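PDB 3OQQ: putative lipoprotein from Bacteroides ovatus, which is of unknown function but binds calcium ions and is probably an extracellular protein tethered to the cell envelope as a lipoprotein. Local coordinates for residues D247-P252 with L277-Q282; S211-L214 with T220-D223; F93-L98 with Q420-N425; V25-S30 with N52-C57; V158-S163 with A318-F323. All blocks are in the same frame, centred on the assembly; numbering follows the deposited sequence.

From the N terminus, interaction 4 comes first, closing a short loop between the ends of strands 23-26 and 46-54. Interaction 3 opens next, at 93-98, and closes only at 420-425, so it encloses the remaining three. It also touches interaction 4, where strands 46-54 and 96-104 run side by side and R97 NH2 reaches C57 O. Inside it, interaction 5 joins strand 150-161 to helix 314-328 and in turn encloses interactions 2 and 1. These two follow one another in series, first the hairpin of 205-215 with 221-230, then a loop-to-loop contact at one end of the six-stranded sheet. None of the five loops cross.

Interaction 1: residues D247-P252 with L277-Q282; sequences DTRKEP and LMDNNQ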
# COMPACT_ATOMS: atom_id res chain seq x y z
N ASP A 247 -16.66 -22.97 4.20
CA ASP A 247 -15.62 -22.67 5.18
C ASP A 247 -15.18 -23.92 5.91
O ASP A 247 -15.98 -24.84 6.13
CB ASP A 247 -16.08 -21.60 6.19
CG ASP A 247 -14.98 -20.64 6.62
OD1 ASP A 247 -13.78 -20.94 6.36
OD2 ASP A 247 -15.31 -19.60 7.24
N THR A 248 -13.91 -23.94 6.33
CA THR A 248 -13.26 -25.06 7.00
C THR A 248 -13.67 -25.17 8.50
O THR A 248 -13.31 -26.15 9.16
CB THR A 248 -11.76 -24.96 6.82
OG1 THR A 248 -11.34 -23.65 7.21
CG2 THR A 248 -11.34 -25.20 5.38
N ARG A 249 -14.44 -24.20 9.01
CA ARG A 249 -14.93 -24.22 10.38
C ARG A 249 -16.38 -23.73 10.42
O ARG A 249 -16.81 -23.01 9.52
CB ARG A 249 -14.01 -23.40 11.32
CG ARG A 249 -14.29 -21.88 11.42
CD ARG A 249 -13.33 -21.26 12.42
NE ARG A 249 -13.73 -19.94 12.92
CZ ARG A 249 -12.96 -19.20 13.71
NH1 ARG A 249 -11.76 -19.64 14.07
NH2 ARG A 249 -13.38 -18.01 14.14
N LYS A 250 -17.12 -24.14 11.45
CA LYS A 250 -18.52 -23.73 11.65
C LYS A 250 -18.58 -22.45 12.48
O LYS A 250 -19.56 -21.70 12.38
CB LYS A 250 -19.33 -24.86 12.34
N GLU A 251 -17.53 -22.17 13.29
CA GLU A 251 -17.45 -20.98 14.14
C GLU A 251 -17.40 -19.72 13.27
O GLU A 251 -16.65 -19.69 12.29
CB GLU A 251 -16.24 -21.01 15.10
CG GLU A 251 -16.11 -22.29 15.92
CD GLU A 251 -15.26 -23.35 15.24
OE1 GLU A 251 -15.80 -24.08 14.37
OE2 GLU A 251 -14.04 -23.41 15.53
N PRO A 252 -18.20 -18.67 13.61
CA PRO A 252 -18.16 -17.45 12.79
C PRO A 252 -16.85 -16.69 12.95
O PRO A 252 -16.12 -16.86 13.93
CB PRO A 252 -19.35 -16.64 13.30
CG PRO A 252 -19.56 -17.08 14.67
CD PRO A 252 -19.15 -18.53 14.73
N LEU A 277 -9.18 -15.44 11.36
CA LEU A 277 -8.96 -15.97 10.01
C LEU A 277 -8.41 -17.38 10.00
O LEU A 277 -8.78 -18.18 9.13
CB LEU A 277 -8.06 -15.06 9.18
CG LEU A 277 -8.50 -13.60 9.05
CD1 LEU A 277 -7.55 -12.88 8.21
CD2 LEU A 277 -9.95 -13.49 8.49
N MSE A 278 -7.51 -17.69 10.95
CA MSE A 278 -6.99 -19.04 11.08
C MSE A 278 -8.07 -19.99 11.65
O MSE A 278 -9.11 -19.54 12.14
CB MSE A 278 -5.76 -19.05 11.99
CG MSE A 278 -6.08 -18.78 13.47
SE MSE A 278 -4.50 -18.60 14.56
CE MSE A 278 -3.52 -17.26 13.41
N ASP A 279 -7.79 -21.31 11.61
CA ASP A 279 -8.69 -22.33 12.17
C ASP A 279 -8.14 -22.85 13.47
O ASP A 279 -8.92 -23.32 14.31
CB ASP A 279 -8.88 -23.48 11.18
CG ASP A 279 -9.79 -23.11 10.03
OD1 ASP A 279 -10.40 -22.02 10.07
OD2 ASP A 279 -9.85 -23.88 9.07
N ASN A 280 -6.82 -22.75 13.66
CA ASN A 280 -6.11 -23.18 14.86
C ASN A 280 -4.73 -22.51 14.95
O ASN A 280 -4.19 -22.01 13.95
CB ASN A 280 -5.96 -24.72 14.90
CG ASN A 280 -5.13 -25.27 13.78
OD1 ASN A 280 -3.92 -25.10 13.76
ND2 ASN A 280 -5.75 -25.98 12.84
N ASN A 281 -4.15 -22.56 16.14
CA ASN A 281 -2.88 -21.98 16.51
C ASN A 281 -1.67 -22.67 15.88
O ASN A 281 -0.61 -22.07 15.79
CB ASN A 281 -2.72 -22.02 18.02
CG ASN A 281 -3.80 -21.28 18.76
OD1 ASN A 281 -4.05 -20.09 18.51
ND2 ASN A 281 -4.47 -21.98 19.65
N GLN A 282 -1.78 -23.94 15.52
CA GLN A 282 -0.61 -24.62 14.96
C GLN A 282 -0.38 -24.22 13.50
O GLN A 282 0.73 -23.85 13.13
CB GLN A 282 -0.77 -26.14 15.08
CG GLN A 282 0.47 -26.91 14.62
CD GLN A 282 0.22 -28.38 14.69
OE1 GLN A 282 -0.51 -28.86 15.56
NE2 GLN A 282 0.81 -29.12 13.78
O HOH W 1 -9.17 -18.26 14.58
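T248 and R249 reach across to D279 and M278 where two loops at the end of the six-stranded antiparallel sheet come together; 247-252 is the connection of the hairpin made by strands 234-242 and 253-263. The other loop, 277-282, follows strand 266-272. Along the first loop, D247 does not touch the second, but D247 OD1 accepts a hydrogen bond from T248 N at 3.0 Å, and its carboxylate is also held by salt bridges to R253 and R293. T248 then crosses the D279 side chain at about a right angle. Its OG1, turned in between the backbone N and the carbonyl carbon (chi1 52°), donates to D279 OD2; the modelled 2.4 Å between T248 OG1 and D279 OD2 is very short, so its exact length is doubtful. R249 comes next, its extended chain passing D279 with CD 3.8 Å from D279 OD1, which has its salt bridge to R253. A water accepts from R249 NH1 at 3.0 Å and donates to M278 O at 2.8 Å. The guanidinium also ties back its own loop, R249 NE donating to E251 O and R249 NH2 to P252 O. A leucine in place of R249 would probably take this donor from P252 O, leave E251 O with N243 ND2 alone of its two donors, and cost the water its link from this loop to M278 O. The R249 NH2 bond to P252 O is 3.0 Å long, with an N-H...O angle of 163°.

Interaction 2: residues S211-L214 with T220-D223; sequences SLIL and TMTD
This is antiparallel pairing near the turn of a beta hairpin, strands 205-215 and 221-230, with L214 opposite T222 and I213 opposite D223. L214 and T222 are the hydrogen-bonded pair: L214 N donates to T222 O at 2.7 Å, and T222 N donates back to L214 O at 2.8 Å, both bonds nearly straight and in the carbonyl plane. I213 and D223 form the non-hydrogen-bonded pair, and here the side chains lie alongside each other, I213 CG1 being 3.5 Å from D223 OD1. With I213 CG1 beside its backbone N (chi1 -61°), the other branch, CG2, is turned to M221 and comes within 3.9 Å of M221 CB. Cutting I213 back to alanine would probably open a gap beside M221 and strip the hydrocarbon from along the D223 carboxylate. Water bridges both ends: one donates to D223 OD1 and meets S211 OG, while another donates to L214 O and lies 2.7 Å from T222 OG1. Strand 205-215 also pairs with strand 298-307, S211 and I213 bonding through the backbone to E302 and R300, while L212 packs on A255 and L257 of strand 253-263.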
# COMPACT_ATOMS: atom_id res chain seq x y z
N SER A 211 -15.82 -0.16 3.52
CA SER A 211 -16.38 -1.49 3.23
C SER A 211 -15.48 -2.62 3.65
O SER A 211 -14.24 -2.53 3.55
CB SER A 211 -16.64 -1.65 1.73
OG SER A 211 -17.28 -0.53 1.14
N LEU A 212 -16.11 -3.69 4.12
CA LEU A 212 -15.50 -4.98 4.43
C LEU A 212 -15.98 -5.89 3.34
O LEU A 212 -17.19 -5.91 3.07
CB LEU A 212 -15.90 -5.48 5.81
CG LEU A 212 -15.18 -4.80 6.96
CD1 LEU A 212 -15.83 -5.16 8.30
CD2 LEU A 212 -13.68 -5.13 6.94
N ILE A 213 -15.06 -6.55 2.65
CA ILE A 213 -15.35 -7.33 1.44
C ILE A 213 -14.53 -8.61 1.41
O ILE A 213 -13.41 -8.62 1.91
CB ILE A 213 -14.99 -6.44 0.16
CG1 ILE A 213 -15.79 -5.14 0.04
CG2 ILE A 213 -15.07 -7.21 -1.18
CD1 ILE A 213 -15.09 -4.13 -0.90
N LEU A 214 -15.07 -9.66 0.77
CA LEU A 214 -14.35 -10.91 0.46
C LEU A 214 -13.98 -10.81 -1.02
O LEU A 214 -14.87 -10.73 -1.88
CB LEU A 214 -15.15 -12.18 0.79
CG LEU A 214 -15.38 -12.45 2.29
CD1 LEU A 214 -16.05 -13.83 2.48
CD2 LEU A 214 -14.04 -12.39 3.10
N THR A 220 -14.66 -11.40 -8.48
CA THR A 220 -15.93 -11.40 -7.75
C THR A 220 -15.74 -10.79 -6.35
O THR A 220 -14.81 -11.16 -5.64
CB THR A 220 -16.54 -12.81 -7.68
OG1 THR A 220 -15.51 -13.74 -7.32
CG2 THR A 220 -17.17 -13.23 -8.99
N MSE A 221 -16.59 -9.82 -5.97
CA MSE A 221 -16.49 -9.16 -4.68
C MSE A 221 -17.70 -9.49 -3.83
O MSE A 221 -18.82 -9.32 -4.33
CB MSE A 221 -16.38 -7.63 -4.84
CG MSE A 221 -15.24 -7.16 -5.73
SE MSE A 221 -13.45 -7.51 -5.03
CE MSE A 221 -12.51 -7.67 -6.69
N THR A 222 -17.51 -9.91 -2.56
CA THR A 222 -18.65 -10.15 -1.66
C THR A 222 -18.62 -9.14 -0.53
O THR A 222 -17.67 -9.13 0.26
CB THR A 222 -18.68 -11.59 -1.14
OG1 THR A 222 -18.64 -12.48 -2.25
CG2 THR A 222 -19.91 -11.86 -0.27
N ASP A 223 -19.63 -8.29 -0.45
CA ASP A 223 -19.72 -7.29 0.62
C ASP A 223 -20.10 -7.93 1.97
O ASP A 223 -21.07 -8.71 2.03
CB ASP A 223 -20.75 -6.20 0.26
CG ASP A 223 -20.33 -5.23 -0.83
OD1 ASP A 223 -19.14 -4.83 -0.85
OD2 ASP A 223 -21.21 -4.77 -1.57
O HOH W 2 -18.29 -2.08 -1.59
O HOH W 3 -16.11 -13.06 -3.05

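Interaction 3: residues F93-L98 with Q420-N425; sequences FETNRL and QKWYEN
The methyl of T95 nestles against two neighbouring aromatic side chains, W422 and Y423. Its CG2 lies 4.3 Å from W422 NE1 and 4.4 Å from Y423 CD2, meeting both rings obliquely, so this is loose van der Waals contact with no direct hydrogen bond between the segments. The T95 torsion (chi1 53°) sets OG1 between the backbone N and the carbonyl carbon, and that hydroxyl is spent outside the contact on K387 O, while the methyl points to the two aromatics. The two aromatics are arranged by a short 3-10 turn running through W422 and Y423, with E424 N bonded to K421 O and N425 N to W422 O. This folding lays Y423 CB 3.9 Å above the plane of the W422 ring, offset toward its rim, and puts K421 CA over one face of the Y423 ring. A water completes the junction. It sits in the plane of the Y423 ring, 2.6 Å from Y423 OH, and donates weakly to T95 O and Q420 O, both at 3.4 Å, which makes it a bridge between the two backbones. Beyond the pair, W422 meets F408 and Y405 edge-to-face and W411 with the planes at about 35°, and T95 itself packs on W411. The whole is a buried aromatic cluster, with the C-terminal 3-10 turn and helix 408-413 laid against the residues leading into strand 96-104.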
# COMPACT_ATOMS: atom_id res chain seq x y z
N PHE A 93 15.20 0.56 3.71
CA PHE A 93 14.50 -0.59 3.12
C PHE A 93 13.45 -0.22 2.02
O PHE A 93 12.58 -1.04 1.73
CB PHE A 93 13.85 -1.49 4.22
CG PHE A 93 14.87 -1.96 5.23
CD1 PHE A 93 15.70 -3.04 4.95
CD2 PHE A 93 15.03 -1.30 6.45
CE1 PHE A 93 16.68 -3.45 5.86
CE2 PHE A 93 15.99 -1.71 7.36
CZ PHE A 93 16.81 -2.79 7.07
N GLU A 94 13.59 0.93 1.37
CA GLU A 94 12.69 1.36 0.29
C GLU A 94 12.91 0.50 -0.94
O GLU A 94 14.07 0.30 -1.32
CB GLU A 94 12.96 2.84 -0.11
CG GLU A 94 12.78 3.87 1.00
CD GLU A 94 14.03 4.21 1.79
OE1 GLU A 94 15.07 3.51 1.67
OE2 GLU A 94 13.95 5.17 2.59
N THR A 95 11.84 -0.02 -1.57
CA THR A 95 11.96 -0.77 -2.83
C THR A 95 11.50 0.14 -3.96
O THR A 95 11.35 -0.29 -5.10
CB THR A 95 11.20 -2.09 -2.81
OG1 THR A 95 9.84 -1.85 -2.44
CG2 THR A 95 11.84 -3.12 -1.91
N ASN A 96 11.28 1.42 -3.64
CA ASN A 96 10.84 2.43 -4.59
C ASN A 96 11.75 3.65 -4.53
O ASN A 96 12.62 3.71 -3.66
CB ASN A 96 9.38 2.81 -4.32
CG ASN A 96 9.06 3.26 -2.90
OD1 ASN A 96 9.88 3.83 -2.17
ND2 ASN A 96 7.83 3.02 -2.47
N ARG A 97 11.54 4.61 -5.43
CA ARG A 97 12.27 5.88 -5.51
C ARG A 97 11.42 6.91 -6.26
O ARG A 97 10.47 6.53 -6.96
CB ARG A 97 13.63 5.67 -6.21
CG ARG A 97 13.54 5.49 -7.72
CD ARG A 97 14.89 5.38 -8.38
NE ARG A 97 14.76 5.15 -9.82
CZ ARG A 97 15.10 6.03 -10.75
NH1 ARG A 97 15.62 7.20 -10.40
NH2 ARG A 97 14.94 5.75 -12.03
N LEU A 98 11.75 8.20 -6.12
CA LEU A 98 11.10 9.28 -6.86
C LEU A 98 11.82 9.47 -8.17
O LEU A 98 13.06 9.46 -8.22
CB LEU A 98 11.11 10.61 -6.08
CG LEU A 98 10.07 10.79 -5.01
CD1 LEU A 98 10.29 12.10 -4.28
CD2 LEU A 98 8.65 10.67 -5.56
N GLN A 420 18.85 -4.85 -6.37
CA GLN A 420 17.65 -4.03 -6.17
C GLN A 420 16.40 -4.81 -6.54
O GLN A 420 15.34 -4.52 -6.01
CB GLN A 420 17.75 -2.73 -6.95
CG GLN A 420 18.62 -1.72 -6.20
CD GLN A 420 19.10 -0.55 -6.99
OE1 GLN A 420 18.48 -0.12 -7.97
NE2 GLN A 420 20.20 0.03 -6.56
N LYS A 421 16.55 -5.83 -7.38
CA LYS A 421 15.45 -6.72 -7.78
C LYS A 421 15.57 -8.08 -7.05
O LYS A 421 15.18 -9.11 -7.59
CB LYS A 421 15.43 -6.91 -9.30
CG LYS A 421 14.84 -5.71 -10.04
CD LYS A 421 15.37 -5.70 -11.47
CE LYS A 421 14.35 -5.45 -12.54
NZ LYS A 421 14.99 -5.37 -13.88
N TRP A 422 16.03 -8.05 -5.80
CA TRP A 422 16.20 -9.24 -4.97
C TRP A 422 14.89 -10.03 -4.82
O TRP A 422 14.97 -11.26 -4.72
CB TRP A 422 16.74 -8.87 -3.58
CG TRP A 422 15.82 -7.98 -2.80
CD1 TRP A 422 15.84 -6.62 -2.76
CD2 TRP A 422 14.74 -8.40 -1.96
NE1 TRP A 422 14.86 -6.16 -1.92
CE2 TRP A 422 14.17 -7.23 -1.40
CE3 TRP A 422 14.21 -9.65 -1.59
CZ2 TRP A 422 13.06 -7.27 -0.54
CZ3 TRP A 422 13.08 -9.69 -0.77
CH2 TRP A 422 12.55 -8.51 -0.22
N TYR A 423 13.73 -9.31 -4.78
CA TYR A 423 12.37 -9.86 -4.58
C TYR A 423 11.92 -10.73 -5.76
O TYR A 423 11.00 -11.53 -5.60
CB TYR A 423 11.35 -8.74 -4.34
CG TYR A 423 11.51 -7.56 -5.28
CD1 TYR A 423 11.06 -7.63 -6.60
CD2 TYR A 423 12.10 -6.38 -4.86
CE1 TYR A 423 11.26 -6.58 -7.49
CE2 TYR A 423 12.26 -5.30 -5.72
CZ TYR A 423 11.85 -5.41 -7.04
OH TYR A 423 12.00 -4.35 -7.91
N GLU A 424 12.57 -10.58 -6.93
CA GLU A 424 12.30 -11.38 -8.12
C GLU A 424 12.96 -12.77 -7.97
O GLU A 424 12.60 -13.70 -8.70
CB GLU A 424 12.83 -10.68 -9.39
CG GLU A 424 12.03 -9.45 -9.80
CD GLU A 424 12.35 -8.79 -11.13
OE1 GLU A 424 13.33 -9.19 -11.80
OE2 GLU A 424 11.61 -7.85 -11.50
N ASN A 425 13.94 -12.91 -7.06
CA ASN A 425 14.65 -14.18 -6.91
C ASN A 425 14.14 -14.93 -5.67
O ASN A 425 14.79 -14.93 -4.63
CB ASN A 425 16.19 -13.98 -6.87
CG ASN A 425 16.99 -15.28 -6.75
OD1 ASN A 425 16.55 -16.37 -7.12
ND2 ASN A 425 18.19 -15.19 -6.23
O HOH W 4 13.19 -2.16 -7.22

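Interaction 4: residues V25-S30 with N52-C57; sequences VYSDKS and NVPAAC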
# COMPACT_ATOMS: atom_id res chain seq x y z
N VAL A 25 0.58 5.36 -17.95
CA VAL A 25 2.03 5.17 -17.77
C VAL A 25 2.24 3.99 -16.82
O VAL A 25 1.62 3.94 -15.75
CB VAL A 25 2.73 6.46 -17.28
CG1 VAL A 25 4.24 6.25 -17.13
CG2 VAL A 25 2.41 7.64 -18.21
N TYR A 26 3.10 3.03 -17.22
CA TYR A 26 3.39 1.79 -16.48
C TYR A 26 4.89 1.65 -16.19
O TYR A 26 5.71 2.15 -16.97
CB TYR A 26 2.94 0.55 -17.31
CG TYR A 26 1.48 0.56 -17.71
CD1 TYR A 26 1.05 1.23 -18.85
CD2 TYR A 26 0.53 -0.13 -16.97
CE1 TYR A 26 -0.29 1.29 -19.20
CE2 TYR A 26 -0.83 -0.09 -17.31
CZ TYR A 26 -1.23 0.61 -18.43
OH TYR A 26 -2.56 0.62 -18.79
N SER A 27 5.26 0.94 -15.11
CA SER A 27 6.68 0.69 -14.80
C SER A 27 7.18 -0.57 -15.54
O SER A 27 8.36 -0.89 -15.47
CB SER A 27 6.87 0.54 -13.29
OG SER A 27 6.09 -0.55 -12.81
N ASP A 28 6.27 -1.29 -16.24
CA ASP A 28 6.55 -2.53 -16.98
C ASP A 28 5.98 -2.50 -18.39
O ASP A 28 4.90 -1.94 -18.58
CB ASP A 28 5.90 -3.75 -16.25
CG ASP A 28 6.41 -4.08 -14.86
OD1 ASP A 28 6.36 -3.20 -13.97
OD2 ASP A 28 6.76 -5.26 -14.63
N LYS A 29 6.68 -3.16 -19.37
CA LYS A 29 6.25 -3.34 -20.77
C LYS A 29 4.84 -3.90 -20.82
O LYS A 29 4.05 -3.56 -21.70
CB LYS A 29 7.21 -4.31 -21.50
CG LYS A 29 8.51 -3.68 -21.99
CD LYS A 29 9.55 -4.74 -22.32
CE LYS A 29 10.89 -4.13 -22.63
NZ LYS A 29 11.89 -5.16 -23.02
N SER A 30 4.51 -4.79 -19.86
CA SER A 30 3.18 -5.37 -19.77
C SER A 30 2.25 -4.27 -19.23
O SER A 30 2.55 -3.66 -18.20
CB SER A 30 3.18 -6.59 -18.85
OG SER A 30 3.04 -6.20 -17.49
N ASN A 52 6.29 7.74 -8.35
CA ASN A 52 6.86 6.86 -7.34
C ASN A 52 7.02 5.51 -8.06
O ASN A 52 6.03 4.83 -8.35
CB ASN A 52 5.95 6.81 -6.09
CG ASN A 52 6.25 5.72 -5.09
OD1 ASN A 52 7.06 4.82 -5.32
ND2 ASN A 52 5.59 5.75 -3.94
N VAL A 53 8.26 5.17 -8.42
CA VAL A 53 8.54 4.00 -9.24
C VAL A 53 9.39 2.94 -8.50
O VAL A 53 10.12 3.33 -7.58
CB VAL A 53 9.27 4.43 -10.56
CG1 VAL A 53 8.43 5.40 -11.37
CG2 VAL A 53 10.67 5.01 -10.31
N PRO A 54 9.45 1.65 -8.96
CA PRO A 54 10.38 0.67 -8.35
C PRO A 54 11.82 1.20 -8.38
O PRO A 54 12.20 1.88 -9.34
CB PRO A 54 10.21 -0.58 -9.23
CG PRO A 54 8.83 -0.45 -9.80
CD PRO A 54 8.68 1.02 -10.06
N ALA A 55 12.61 0.97 -7.30
CA ALA A 55 13.97 1.53 -7.19
C ALA A 55 14.86 1.21 -8.39
O ALA A 55 15.53 2.12 -8.87
CB ALA A 55 14.63 1.06 -5.90
N ALA A 56 14.80 -0.03 -8.93
CA ALA A 56 15.62 -0.49 -10.08
C ALA A 56 15.14 0.06 -11.45
O ALA A 56 15.88 -0.05 -12.43
CB ALA A 56 15.63 -2.02 -10.12
N CYS A 57 13.95 0.67 -11.49
CA CYS A 57 13.30 1.17 -12.70
C CYS A 57 14.07 2.31 -13.33
O CYS A 57 14.31 3.33 -12.68
CB CYS A 57 11.85 1.56 -12.42
SG CYS A 57 10.86 1.84 -13.90
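The flat group of this contact, the D28 carboxylate, takes no part across it but steadies S27, whose OG donates to D28 OD1 at 2.9 Å, arriving nearly in line with the C-O bond. Across from S27 stands the puckered ring of P54, which meets the serine through CD and CG: P54 CD is 3.7 Å from S27 CB, and P54 CG lies 4.1 Å from S27 OG. Turned between its backbone N and carbonyl carbon (chi1 60°), S27 OG can make its bond to D28 while CB stays against the proline. The second touch comes from C57. Its SG stands anti to the backbone N (chi1 -168°) and approaches S27 from the far end of a turn, 4.0 Å from S27 O and 4.2 Å from S27 CB. That turn is a type I beta turn from P54 to C57, closed by C57 N bonding to P54 O at 3.0 Å, and it brings proline and cysteine to the same serine. No hydrogen bond crosses between the two segments. Strand 23-26 ends here between strands 36-41 and 59-65, whereas strand 46-54 pairs with 96-104; S27 and V53 both touch L37 of strand 36-41.

Interaction 5: residues V158-S163 with A318-F323; sequences VTECHS and AQLAAF
V158, E160 and H162 receive L320 and F323 where helix 314-328 packs against the end of strand 150-161, a buried helix-on-sheet contact. At one end V158 sets its two methyls against F323, CG2 3.4 Å from F323 O and CG1 3.9 Å from F323 CB. One turn back along the helix, L320 does the touching with a single methyl. Its CG stands anti to the backbone N (chi1 175°), directing the branch toward the strand, and L320 CD1 meets the H162 ring at the edge and in plane, 4.0 Å from H162 CE1. The same L320 CD1 lies 4.0 Å from E160 OE2, the two side chains crossing at about a right angle. Both polar groups beside this methyl have partners further out: E160 OE2 forms a salt bridge to R324 of the same helix, and H162 NE2 bonds to E174 on strand 173-184, a residue that L320 and F323 also touch. The backbone helps too, because C161 is the centre of an inverse gamma turn that brings H162 back beside E160. H162 N makes a weak bond to E160 O at 2.8 Å, and E160 CB sits 3.5 Å above the centre of the imidazole ring of H162.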
# COMPACT_ATOMS: atom_id res chain seq x y z
N VAL A 158 -5.16 7.85 -6.08
CA VAL A 158 -5.52 9.22 -5.78
C VAL A 158 -5.98 9.83 -7.11
O VAL A 158 -5.19 9.96 -8.04
CB VAL A 158 -4.38 10.01 -5.10
CG1 VAL A 158 -4.69 11.51 -5.06
CG2 VAL A 158 -4.14 9.49 -3.69
N THR A 159 -7.27 10.14 -7.21
CA THR A 159 -7.88 10.70 -8.41
C THR A 159 -8.07 12.19 -8.24
O THR A 159 -8.53 12.64 -7.18
CB THR A 159 -9.23 10.00 -8.62
OG1 THR A 159 -9.03 8.59 -8.61
CG2 THR A 159 -9.96 10.46 -9.89
N GLU A 160 -7.72 12.96 -9.28
CA GLU A 160 -7.92 14.40 -9.27
C GLU A 160 -9.24 14.68 -9.99
O GLU A 160 -9.27 14.73 -11.22
CB GLU A 160 -6.72 15.12 -9.89
CG GLU A 160 -5.47 14.93 -9.05
CD GLU A 160 -4.21 15.60 -9.56
OE1 GLU A 160 -4.30 16.42 -10.50
OE2 GLU A 160 -3.14 15.36 -8.98
N CYS A 161 -10.35 14.75 -9.23
CA CYS A 161 -11.70 15.02 -9.77
C CYS A 161 -11.82 16.51 -10.11
O CYS A 161 -12.50 17.29 -9.42
CB CYS A 161 -12.80 14.56 -8.81
SG CYS A 161 -12.76 12.80 -8.40
N HIS A 162 -11.08 16.90 -11.15
CA HIS A 162 -10.98 18.26 -11.65
C HIS A 162 -11.68 18.34 -13.00
O HIS A 162 -11.65 17.36 -13.76
CB HIS A 162 -9.49 18.66 -11.80
CG HIS A 162 -8.67 18.56 -10.54
ND1 HIS A 162 -7.29 18.76 -10.57
CD2 HIS A 162 -9.04 18.31 -9.26
CE1 HIS A 162 -6.88 18.61 -9.32
NE2 HIS A 162 -7.89 18.32 -8.50
N SER A 163 -12.31 19.48 -13.32
CA SER A 163 -13.01 19.65 -14.60
C SER A 163 -12.04 19.59 -15.81
O SER A 163 -12.46 19.23 -16.92
CB SER A 163 -13.79 20.96 -14.61
OG SER A 163 -14.69 20.99 -15.70
N ALA A 318 -2.38 23.13 -0.25
CA ALA A 318 -1.97 22.24 0.85
C ALA A 318 -2.76 20.94 0.81
O ALA A 318 -2.19 19.88 1.08
CB ALA A 318 -2.17 22.93 2.18
N GLN A 319 -4.08 21.01 0.47
CA GLN A 319 -4.98 19.87 0.39
C GLN A 319 -4.59 18.93 -0.76
O GLN A 319 -4.51 17.71 -0.57
CB GLN A 319 -6.42 20.36 0.19
CG GLN A 319 -7.46 19.23 0.13
CD GLN A 319 -8.86 19.73 -0.10
OE1 GLN A 319 -9.08 20.76 -0.74
NE2 GLN A 319 -9.84 18.96 0.35
N LEU A 320 -4.39 19.51 -1.96
CA LEU A 320 -4.03 18.78 -3.17
C LEU A 320 -2.67 18.10 -2.97
O LEU A 320 -2.49 16.94 -3.37
CB LEU A 320 -4.04 19.73 -4.38
CG LEU A 320 -3.58 19.19 -5.74
CD1 LEU A 320 -4.47 18.01 -6.24
CD2 LEU A 320 -3.55 20.31 -6.78
N ALA A 321 -1.74 18.80 -2.29
CA ALA A 321 -0.42 18.27 -1.98
C ALA A 321 -0.53 17.10 -0.98
O ALA A 321 0.15 16.10 -1.14
CB ALA A 321 0.47 19.38 -1.43
N ALA A 322 -1.43 17.22 0.02
CA ALA A 322 -1.67 16.16 1.03
C ALA A 322 -2.17 14.85 0.38
O ALA A 322 -1.70 13.78 0.74
CB ALA A 322 -2.68 16.64 2.05
N PHE A 323 -3.12 14.94 -0.59
CA PHE A 323 -3.60 13.76 -1.33
C PHE A 323 -2.49 13.21 -2.21
O PHE A 323 -2.29 12.00 -2.25
CB PHE A 323 -4.83 14.08 -2.19
CG PHE A 323 -6.12 14.05 -1.41
CD1 PHE A 323 -6.84 12.86 -1.26
CD2 PHE A 323 -6.64 15.21 -0.85
CE1 PHE A 323 -8.03 12.83 -0.55
CE2 PHE A 323 -7.85 15.18 -0.13
CZ PHE A 323 -8.52 13.99 0.04